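Side-chain contacts in 3-oxoacyl-[acyl-carrier-protein] synthase (Arabidopsis thaliana, PDB 2IX4), which catalyses the condensation steps of mitochondrial fatty acid synthesis, adding two carbons from malonyl-ACP to a growing acyl chain: residues A216-R220 against S221-S225; T337-S340 against E341-T344; G365-E368 against A369-I373. All coordinates share one frame; numbering follows the deposited sequence.

Contact 1 of 3, residues A216-R220 against S221-S225; sequences AGFSR and SRALS. With 6NA (hexanoic acid), chain C.
The ring of Phe218 meets the bound hexanoic acid with its edge: CZ lies 3.4 Å from CG of the ligand, and the ligand's CB is in the ring plane. Leu224 CD2 and Ala223 CB approach the same ring obliquely, the latter standing 4.4 Å from Phe218 CD1. The closer apolar contact is at the root of the ring, where Phe218 CB rests 3.6 Å from Leu224 CG. With CG of Phe218 turned anti to its carbonyl carbon (chi1 -79°), the ring leaves the helix on the ligand's side, toward the pocket that also holds Cys179, one of the predicted active-site residues. All this is built on the end of helix 212-220, which closes in a Schellman motif: Arg222 takes positive phi, Ala223 N bonds to Phe218 O at 3.0 Å and 164°, and Arg222 N reaches Ser219 O weakly. The reversal carries Leu224 back over the last turn, and its CD1 comes 3.6 Å from Ser219 OG, a hydroxyl that is hydrogen-bonded to Val215 O. Gly217 O takes Ser221 N at 3.2 Å and a water, which in turn accepts from Ser221 OG at 2.6 Å; the water thus ties the serine hydroxyl to the helix carbonyl. On the dimer side, Arg220 NH2 bonds to Arg143 O of the second subunit, and Ile150 of that subunit packs on Phe218.

Contact 2 of 3, residues T337-S340 against E341-T344; sequences TVFS and EHAT
Phe339 has CG anti to its carbonyl carbon (chi1 -62°) and His342 has CG anti to its backbone N (chi1 -175°), and these settings bring the two side chains alongside each other, pointing the same way. Their CD2 atoms are 4.0 Å apart in an oblique approach. Behind the rings, Phe339 CB touches Ala343 CB at 3.7 Å, while Val338 CG1 sits over one face of the phenylalanine ring. The chain breaks helical form at Ser340, where phi is positive, and resumes in the short helix 341-344. Ser340 occupies the N-cap position, yet it is its carbonyl that does the gripping: Ser340 O accepts three bonds, from Thr344 N at 2.8 Å, almost head-on, from Ala343 N at 2.9 Å and from Thr344 OG1 at 3.2 Å, the last two well out of the carbonyl plane, on opposite sides of it. A weak bond from His342 N to Phe339 O spans the kink. The imidazole is fixed at its far end by the bond from NE2 to Ile314 O. Phe339 packs on the loop residues Pro311 and Ile314, Val338 leans on helix 294-307, and a backbone hydrogen bond between His342 and Leu348 ties the short helix to the approach to strand 349-351.

Contact 3 of 3, residues G365-E368 against A369-I373; sequences GAVE and AIFSI. With K (potassium ion), chain D.
Apolar contact is made one turn apart, where Val367 and Phe371 lie side by side and Val367 CG1 reaches Phe371 CE1 at 3.6 Å. Met10 of strand 3-12 packs on Val367, Ile370 and Phe371, while Leu426 and Phe428 of strand 422-429 meet Ala369. The carbonyl oxygen Val367 O, a polar neighbour, lies over one face of the Phe371 ring, nearer its rim than its centre. Hydrogen bonds run along helix 364-378 from residue i+4 back to i, among them Phe371 N to Val367 O at 3.0 Å. At Glu368 O the pattern is doubled: Ser372 N arrives at 3.0 Å and Ser372 OG at 2.9 Å, from opposite faces of the carbonyl plane, so the serine hydroxyl donates its hydrogen within its own helix. Metal coordination is the work of Glu368 OE1, which binds the potassium ion at 2.7 Å with five further atoms, among them Asn318 OD1, Ala319 O, Ser414 OG and Asn415 O. The side chain is extended beyond CG (chi2 158°), which carries the carboxylate out from the helix to the ion. Its other oxygen, OE2, forms a salt bridge with Lys354 NZ, and two charged partners thus hold the group. In so buried a setting, the potassium ion and the lysine would be expected to stabilise the negative charge of Glu368, close to His320 and His359, the predicted catalytic histidines.

How the contacts relate
The three contacts follow one another along the chain without overlapping, and all lie in the ketosynthase region of this thiolase-like enzyme: contact 1 in its N-terminal domain, contacts 2 and 3 in the C-terminal one. Centres of contacts 1 and 2 are about 33 Å apart, those of 1 and 3 about 25 Å, and those of 2 and 3 about 22 Å; none touches another. Contact 3 lies deep, its centre about 7 Å from the chain centre, with helix 364-378 packed on the large mixed sheet, whereas contact 2 sits at the periphery, away from the active site and the potassium ion. Contact 1 lines the acyl pocket near Cys179, while contact 3 holds potassium near the histidines.

Contact 1 of 3, residues A216-R220 against S221-S225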
ATOM      1  N   ALA A 216      15.437  16.447  -2.078  1.00 20.31           N
ATOM      2  CA  ALA A 216      16.322  16.329  -3.243  1.00 20.61           C
ATOM      3  C   ALA A 216      15.710  15.481  -4.352  1.00 20.84           C
ATOM      4  O   ALA A 216      15.881  15.778  -5.537  1.00 21.04           O
ATOM      5  CB  ALA A 216      17.675  15.765  -2.838  1.00 20.41           C
ATOM      6  N   GLY A 217      15.008  14.419  -3.960  1.00 21.22           N
ATOM      7  CA  GLY A 217      14.351  13.516  -4.903  1.00 21.85           C
ATOM      8  C   GLY A 217      13.228  14.191  -5.667  1.00 22.35           C
ATOM      9  O   GLY A 217      13.186  14.133  -6.892  1.00 22.19           O
ATOM     10  N   PHE A 218      12.315  14.833  -4.940  1.00 22.83           N
ATOM     11  CA  PHE A 218      11.221  15.581  -5.565  1.00 23.54           C
ATOM     12  C   PHE A 218      11.694  16.808  -6.352  1.00 24.16           C
ATOM     13  O   PHE A 218      11.059  17.196  -7.336  1.00 24.43           O
ATOM     14  CB  PHE A 218      10.168  15.983  -4.532  1.00 23.34           C
ATOM     15  CG  PHE A 218       9.222  14.874  -4.159  1.00 23.54           C
ATOM     16  CD1 PHE A 218       8.286  14.397  -5.077  1.00 23.92           C
ATOM     17  CD2 PHE A 218       9.253  14.317  -2.887  1.00 23.98           C
ATOM     18  CE1 PHE A 218       7.402  13.375  -4.731  1.00 23.91           C
ATOM     19  CE2 PHE A 218       8.375  13.297  -2.528  1.00 23.80           C
ATOM     20  CZ  PHE A 218       7.451  12.826  -3.454  1.00 23.88           C
ATOM     21  N   SER A 219      12.800  17.413  -5.918  1.00 24.79           N
ATOM     22  CA  SER A 219      13.416  18.517  -6.665  1.00 25.51           C
ATOM     23  C   SER A 219      13.983  18.052  -8.003  1.00 26.17           C
ATOM     24  O   SER A 219      13.978  18.808  -8.978  1.00 26.35           O
ATOM     25  CB  SER A 219      14.525  19.186  -5.852  1.00 25.55           C
ATOM     26  OG  SER A 219      14.005  19.875  -4.731  1.00 25.10           O
ATOM     27  N   ARG A 220      14.479  16.816  -8.045  1.00 26.87           N
ATOM     28  CA  ARG A 220      15.065  16.264  -9.264  1.00 27.59           C
ATOM     29  C   ARG A 220      13.978  15.856 -10.258  1.00 27.67           C
ATOM     30  O   ARG A 220      14.194  15.885 -11.471  1.00 27.82           O
ATOM     31  CB  ARG A 220      15.981  15.079  -8.941  1.00 27.80           C
ATOM     32  CG  ARG A 220      17.235  14.993  -9.814  1.00 29.05           C
ATOM     33  CD  ARG A 220      18.215  16.108  -9.463  1.00 31.57           C
ATOM     34  NE  ARG A 220      19.551  15.894 -10.013  1.00 33.73           N
ATOM     35  CZ  ARG A 220      20.048  16.541 -11.064  1.00 34.84           C
ATOM     36  NH1 ARG A 220      19.321  17.453 -11.698  1.00 35.70           N
ATOM     37  NH2 ARG A 220      21.278  16.274 -11.486  1.00 35.27           N
ATOM     38  N   SER A 221      12.813  15.480  -9.732  1.00 27.93           N
ATOM     39  CA  SER A 221      11.624  15.221 -10.547  1.00 28.12           C
ATOM     40  C   SER A 221      11.014  16.522 -11.076  1.00 27.91           C
ATOM     41  O   SER A 221      10.081  16.491 -11.885  1.00 28.19           O
ATOM     42  CB  SER A 221      10.574  14.452  -9.739  1.00 28.25           C
ATOM     43  OG  SER A 221      10.994  13.122  -9.486  1.00 29.54           O
ATOM     44  N   ARG A 222      11.550  17.654 -10.611  1.00 27.46           N
ATOM     45  CA  ARG A 222      11.060  18.993 -10.961  1.00 26.98           C
ATOM     46  C   ARG A 222       9.607  19.185 -10.520  1.00 26.37           C
ATOM     47  O   ARG A 222       8.795  19.792 -11.222  1.00 26.47           O
ATOM     48  CB  ARG A 222      11.253  19.275 -12.457  1.00 27.27           C
ATOM     49  CG  ARG A 222      12.709  19.266 -12.891  1.00 28.53           C
ATOM     50  CD  ARG A 222      12.846  18.996 -14.375  1.00 30.84           C
ATOM     51  NE  ARG A 222      14.245  18.992 -14.797  1.00 32.63           N
ATOM     52  CZ  ARG A 222      14.661  18.761 -16.039  1.00 33.71           C
ATOM     53  NH1 ARG A 222      13.785  18.509 -17.005  1.00 34.34           N
ATOM     54  NH2 ARG A 222      15.958  18.780 -16.319  1.00 34.13           N
ATOM     55  N   ALA A 223       9.296  18.664  -9.339  1.00 25.36           N
ATOM     56  CA  ALA A 223       7.939  18.683  -8.818  1.00 24.73           C
ATOM     57  C   ALA A 223       7.719  19.777  -7.773  1.00 24.30           C
ATOM     58  O   ALA A 223       6.573  20.117  -7.466  1.00 23.92           O
ATOM     59  CB  ALA A 223       7.582  17.317  -8.239  1.00 24.55           C
ATOM     60  N   LEU A 224       8.814  20.324  -7.240  1.00 23.81           N
ATOM     61  CA  LEU A 224       8.747  21.263  -6.112  1.00 23.52           C
ATOM     62  C   LEU A 224       8.892  22.734  -6.489  1.00 23.35           C
ATOM     63  O   LEU A 224       9.555  23.079  -7.471  1.00 23.11           O
ATOM     64  CB  LEU A 224       9.789  20.905  -5.043  1.00 23.43           C
ATOM     65  CG  LEU A 224       9.726  19.534  -4.359  1.00 23.25           C
ATOM     66  CD1 LEU A 224      10.723  19.452  -3.212  1.00 23.02           C
ATOM     67  CD2 LEU A 224       8.325  19.213  -3.862  1.00 22.65           C
ATOM     68  N   SER A 225       8.264  23.590  -5.684  1.00 23.20           N
ATOM     69  CA  SER A 225       8.405  25.042  -5.780  1.00 23.16           C
ATOM     70  C   SER A 225       9.832  25.466  -5.422  1.00 23.30           C
ATOM     71  O   SER A 225      10.382  25.000  -4.424  1.00 23.22           O
ATOM     72  CB  SER A 225       7.413  25.712  -4.828  1.00 23.00           C
ATOM     73  OG  SER A 225       7.597  27.114  -4.785  1.00 22.92           O
TER
HETATM   74  CA  6NA C1462       3.978  12.041  -5.243  1.00 26.72           C
HETATM   75  C   6NA C1462       2.471  11.959  -5.160  1.00 26.52           C
HETATM   76  O   6NA C1462       1.834  11.374  -6.020  1.00 25.73           O
HETATM   77  CB  6NA C1462       4.579  10.749  -4.704  1.00 26.98           C
HETATM   78  CG  6NA C1462       4.713  10.793  -3.183  1.00 27.55           C
HETATM   79  CD  6NA C1462       4.210   9.506  -2.553  1.00 27.91           C
HETATM   80  C6  6NA C1462       3.519   9.781  -1.238  1.00 27.95           C
HETATM   81  O   HOH W   1      13.034  11.752  -8.552  1.00 21.20           O

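Contact 2 of 3, residues T337-S340 against E341-T344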
ATOM      1  N   THR A 337     -15.359  19.841 -17.331  1.00 23.64           N
ATOM      2  CA  THR A 337     -15.957  18.756 -18.114  1.00 23.91           C
ATOM      3  C   THR A 337     -17.049  18.015 -17.330  1.00 23.95           C
ATOM      4  O   THR A 337     -18.094  17.670 -17.881  1.00 23.91           O
ATOM      5  CB  THR A 337     -14.876  17.768 -18.625  1.00 23.94           C
ATOM      6  OG1 THR A 337     -13.937  18.470 -19.450  1.00 23.94           O
ATOM      7  CG2 THR A 337     -15.495  16.633 -19.440  1.00 24.04           C
ATOM      8  N   VAL A 338     -16.806  17.790 -16.043  1.00 24.16           N
ATOM      9  CA  VAL A 338     -17.738  17.043 -15.203  1.00 24.36           C
ATOM     10  C   VAL A 338     -18.971  17.873 -14.831  1.00 24.81           C
ATOM     11  O   VAL A 338     -20.096  17.369 -14.846  1.00 24.73           O
ATOM     12  CB  VAL A 338     -17.036  16.504 -13.928  1.00 24.36           C
ATOM     13  CG1 VAL A 338     -18.043  15.921 -12.940  1.00 23.95           C
ATOM     14  CG2 VAL A 338     -15.998  15.455 -14.301  1.00 23.95           C
ATOM     15  N   PHE A 339     -18.755  19.143 -14.511  1.00 25.21           N
ATOM     16  CA  PHE A 339     -19.824  19.983 -13.982  1.00 25.75           C
ATOM     17  C   PHE A 339     -20.400  20.978 -15.000  1.00 26.20           C
ATOM     18  O   PHE A 339     -21.471  21.544 -14.776  1.00 26.43           O
ATOM     19  CB  PHE A 339     -19.356  20.681 -12.701  1.00 25.51           C
ATOM     20  CG  PHE A 339     -19.013  19.729 -11.589  1.00 25.25           C
ATOM     21  CD1 PHE A 339     -17.690  19.374 -11.340  1.00 25.04           C
ATOM     22  CD2 PHE A 339     -20.015  19.169 -10.801  1.00 24.96           C
ATOM     23  CE1 PHE A 339     -17.370  18.484 -10.314  1.00 24.62           C
ATOM     24  CE2 PHE A 339     -19.707  18.282  -9.776  1.00 24.34           C
ATOM     25  CZ  PHE A 339     -18.380  17.937  -9.531  1.00 24.48           C
ATOM     26  N   SER A 340     -19.699  21.154 -16.121  1.00 26.73           N
ATOM     27  CA  SER A 340     -20.093  22.075 -17.199  1.00 27.36           C
ATOM     28  C   SER A 340     -20.817  23.338 -16.711  1.00 27.68           C
ATOM     29  O   SER A 340     -20.204  24.183 -16.057  1.00 27.84           O
ATOM     30  CB  SER A 340     -20.889  21.345 -18.293  1.00 27.39           C
ATOM     31  OG  SER A 340     -22.030  20.696 -17.760  1.00 27.79           O
ATOM     32  N   GLU A 341     -22.112  23.446 -17.009  1.00 28.12           N
ATOM     33  CA  GLU A 341     -22.902  24.643 -16.694  1.00 28.59           C
ATOM     34  C   GLU A 341     -22.917  24.965 -15.194  1.00 28.55           C
ATOM     35  O   GLU A 341     -22.896  26.133 -14.805  1.00 28.47           O
ATOM     36  CB  GLU A 341     -24.337  24.506 -17.226  1.00 28.86           C
ATOM     37  CG  GLU A 341     -24.473  23.748 -18.554  1.00 30.05           C
ATOM     38  CD  GLU A 341     -23.899  24.505 -19.743  1.00 31.74           C
ATOM     39  OE1 GLU A 341     -22.777  24.166 -20.178  1.00 32.74           O
ATOM     40  OE2 GLU A 341     -24.567  25.435 -20.245  1.00 32.73           O
ATOM     41  N   HIS A 342     -22.937  23.921 -14.364  1.00 28.57           N
ATOM     42  CA  HIS A 342     -22.914  24.063 -12.904  1.00 28.58           C
ATOM     43  C   HIS A 342     -21.632  24.741 -12.415  1.00 28.72           C
ATOM     44  O   HIS A 342     -21.639  25.437 -11.398  1.00 28.70           O
ATOM     45  CB  HIS A 342     -23.091  22.694 -12.238  1.00 28.46           C
ATOM     46  CG  HIS A 342     -23.201  22.749 -10.744  1.00 28.16           C
ATOM     47  ND1 HIS A 342     -24.271  23.329 -10.097  1.00 27.85           N
ATOM     48  CD2 HIS A 342     -22.384  22.278  -9.773  1.00 27.77           C
ATOM     49  CE1 HIS A 342     -24.101  23.225  -8.791  1.00 27.81           C
ATOM     50  NE2 HIS A 342     -22.965  22.588  -8.567  1.00 27.63           N
ATOM     51  N   ALA A 343     -20.543  24.542 -13.156  1.00 28.88           N
ATOM     52  CA  ALA A 343     -19.247  25.131 -12.823  1.00 28.95           C
ATOM     53  C   ALA A 343     -19.016  26.480 -13.504  1.00 29.05           C
ATOM     54  O   ALA A 343     -18.547  27.425 -12.865  1.00 29.08           O
ATOM     55  CB  ALA A 343     -18.123  24.166 -13.173  1.00 29.02           C
ATOM     56  N   THR A 344     -19.346  26.559 -14.795  1.00 28.97           N
ATOM     57  CA  THR A 344     -19.085  27.757 -15.601  1.00 29.02           C
ATOM     58  C   THR A 344     -20.000  28.939 -15.268  1.00 28.90           C
ATOM     59  O   THR A 344     -19.700  30.076 -15.637  1.00 29.07           O
ATOM     60  CB  THR A 344     -19.161  27.466 -17.121  1.00 28.99           C
ATOM     61  OG1 THR A 344     -20.473  27.001 -17.459  1.00 29.18           O
ATOM     62  CG2 THR A 344     -18.126  26.420 -17.528  1.00 29.29           C
TER

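Contact 3 of 3, residues G365-E368 against A369-I373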
ATOM      1  N   GLY A 365      -4.992  13.072   0.897  1.00 22.21           N
ATOM      2  CA  GLY A 365      -6.349  12.618   0.608  1.00 21.74           C
ATOM      3  C   GLY A 365      -7.212  12.472   1.848  1.00 21.59           C
ATOM      4  O   GLY A 365      -8.425  12.657   1.786  1.00 21.42           O
ATOM      5  N   ALA A 366      -6.578  12.145   2.972  1.00 21.35           N
ATOM      6  CA  ALA A 366      -7.286  11.937   4.233  1.00 21.48           C
ATOM      7  C   ALA A 366      -7.594  13.256   4.923  1.00 21.52           C
ATOM      8  O   ALA A 366      -8.705  13.467   5.412  1.00 21.75           O
ATOM      9  CB  ALA A 366      -6.481  11.041   5.147  1.00 21.56           C
ATOM     10  N   VAL A 367      -6.592  14.129   4.974  1.00 21.50           N
ATOM     11  CA  VAL A 367      -6.742  15.466   5.543  1.00 21.45           C
ATOM     12  C   VAL A 367      -7.813  16.261   4.777  1.00 21.33           C
ATOM     13  O   VAL A 367      -8.670  16.913   5.374  1.00 21.10           O
ATOM     14  CB  VAL A 367      -5.370  16.196   5.562  1.00 21.53           C
ATOM     15  CG1 VAL A 367      -5.530  17.708   5.647  1.00 21.75           C
ATOM     16  CG2 VAL A 367      -4.506  15.669   6.717  1.00 21.73           C
ATOM     17  N   GLU A 368      -7.776  16.169   3.453  1.00 21.11           N
ATOM     18  CA  GLU A 368      -8.691  16.932   2.615  1.00 21.02           C
ATOM     19  C   GLU A 368     -10.108  16.348   2.588  1.00 20.95           C
ATOM     20  O   GLU A 368     -11.076  17.072   2.340  1.00 21.25           O
ATOM     21  CB  GLU A 368      -8.090  17.108   1.222  1.00 21.18           C
ATOM     22  CG  GLU A 368      -6.876  18.036   1.248  1.00 21.31           C
ATOM     23  CD  GLU A 368      -5.925  17.860   0.078  1.00 22.43           C
ATOM     24  OE1 GLU A 368      -6.319  17.280  -0.964  1.00 21.21           O
ATOM     25  OE2 GLU A 368      -4.771  18.323   0.199  1.00 23.63           O
ATOM     26  N   ALA A 369     -10.231  15.050   2.875  1.00 20.54           N
ATOM     27  CA  ALA A 369     -11.539  14.435   3.087  1.00 20.08           C
ATOM     28  C   ALA A 369     -12.159  14.973   4.376  1.00 19.94           C
ATOM     29  O   ALA A 369     -13.358  15.230   4.435  1.00 20.20           O
ATOM     30  CB  ALA A 369     -11.425  12.914   3.133  1.00 19.83           C
ATOM     31  N   ILE A 370     -11.329  15.143   5.402  1.00 19.51           N
ATOM     32  CA  ILE A 370     -11.758  15.754   6.660  1.00 19.14           C
ATOM     33  C   ILE A 370     -12.243  17.189   6.435  1.00 19.06           C
ATOM     34  O   ILE A 370     -13.290  17.580   6.957  1.00 18.74           O
ATOM     35  CB  ILE A 370     -10.645  15.673   7.740  1.00 19.19           C
ATOM     36  CG1 ILE A 370     -10.427  14.210   8.148  1.00 19.21           C
ATOM     37  CG2 ILE A 370     -10.990  16.532   8.962  1.00 18.75           C
ATOM     38  CD1 ILE A 370      -9.177  13.941   8.991  1.00 18.51           C
ATOM     39  N   PHE A 371     -11.499  17.958   5.636  1.00 18.93           N
ATOM     40  CA  PHE A 371     -11.907  19.318   5.275  1.00 18.99           C
ATOM     41  C   PHE A 371     -13.270  19.327   4.577  1.00 19.07           C
ATOM     42  O   PHE A 371     -14.102  20.198   4.843  1.00 19.23           O
ATOM     43  CB  PHE A 371     -10.860  20.010   4.386  1.00 18.92           C
ATOM     44  CG  PHE A 371      -9.557  20.327   5.083  1.00 18.83           C
ATOM     45  CD1 PHE A 371      -8.407  20.576   4.335  1.00 19.46           C
ATOM     46  CD2 PHE A 371      -9.473  20.381   6.476  1.00 19.04           C
ATOM     47  CE1 PHE A 371      -7.193  20.869   4.958  1.00 18.93           C
ATOM     48  CE2 PHE A 371      -8.266  20.670   7.106  1.00 19.54           C
ATOM     49  CZ  PHE A 371      -7.122  20.914   6.345  1.00 18.91           C
ATOM     50  N   SER A 372     -13.486  18.354   3.692  1.00 19.13           N
ATOM     51  CA  SER A 372     -14.751  18.200   2.970  1.00 19.26           C
ATOM     52  C   SER A 372     -15.913  17.828   3.900  1.00 19.30           C
ATOM     53  O   SER A 372     -17.017  18.360   3.763  1.00 19.22           O
ATOM     54  CB  SER A 372     -14.604  17.165   1.852  1.00 19.20           C
ATOM     55  OG  SER A 372     -13.583  17.550   0.944  1.00 19.41           O
ATOM     56  N   ILE A 373     -15.653  16.923   4.841  1.00 19.59           N
ATOM     57  CA  ILE A 373     -16.637  16.542   5.865  1.00 19.84           C
ATOM     58  C   ILE A 373     -16.972  17.739   6.754  1.00 20.10           C
ATOM     59  O   ILE A 373     -18.136  17.950   7.112  1.00 20.54           O
ATOM     60  CB  ILE A 373     -16.126  15.355   6.733  1.00 19.85           C
ATOM     61  CG1 ILE A 373     -15.972  14.090   5.880  1.00 19.67           C
ATOM     62  CG2 ILE A 373     -17.069  15.080   7.913  1.00 19.64           C
ATOM     63  CD1 ILE A 373     -14.946  13.092   6.419  1.00 19.85           C
TER
HETATM   64  K     K D1463      -8.607  17.048  -2.416  1.00 18.18           K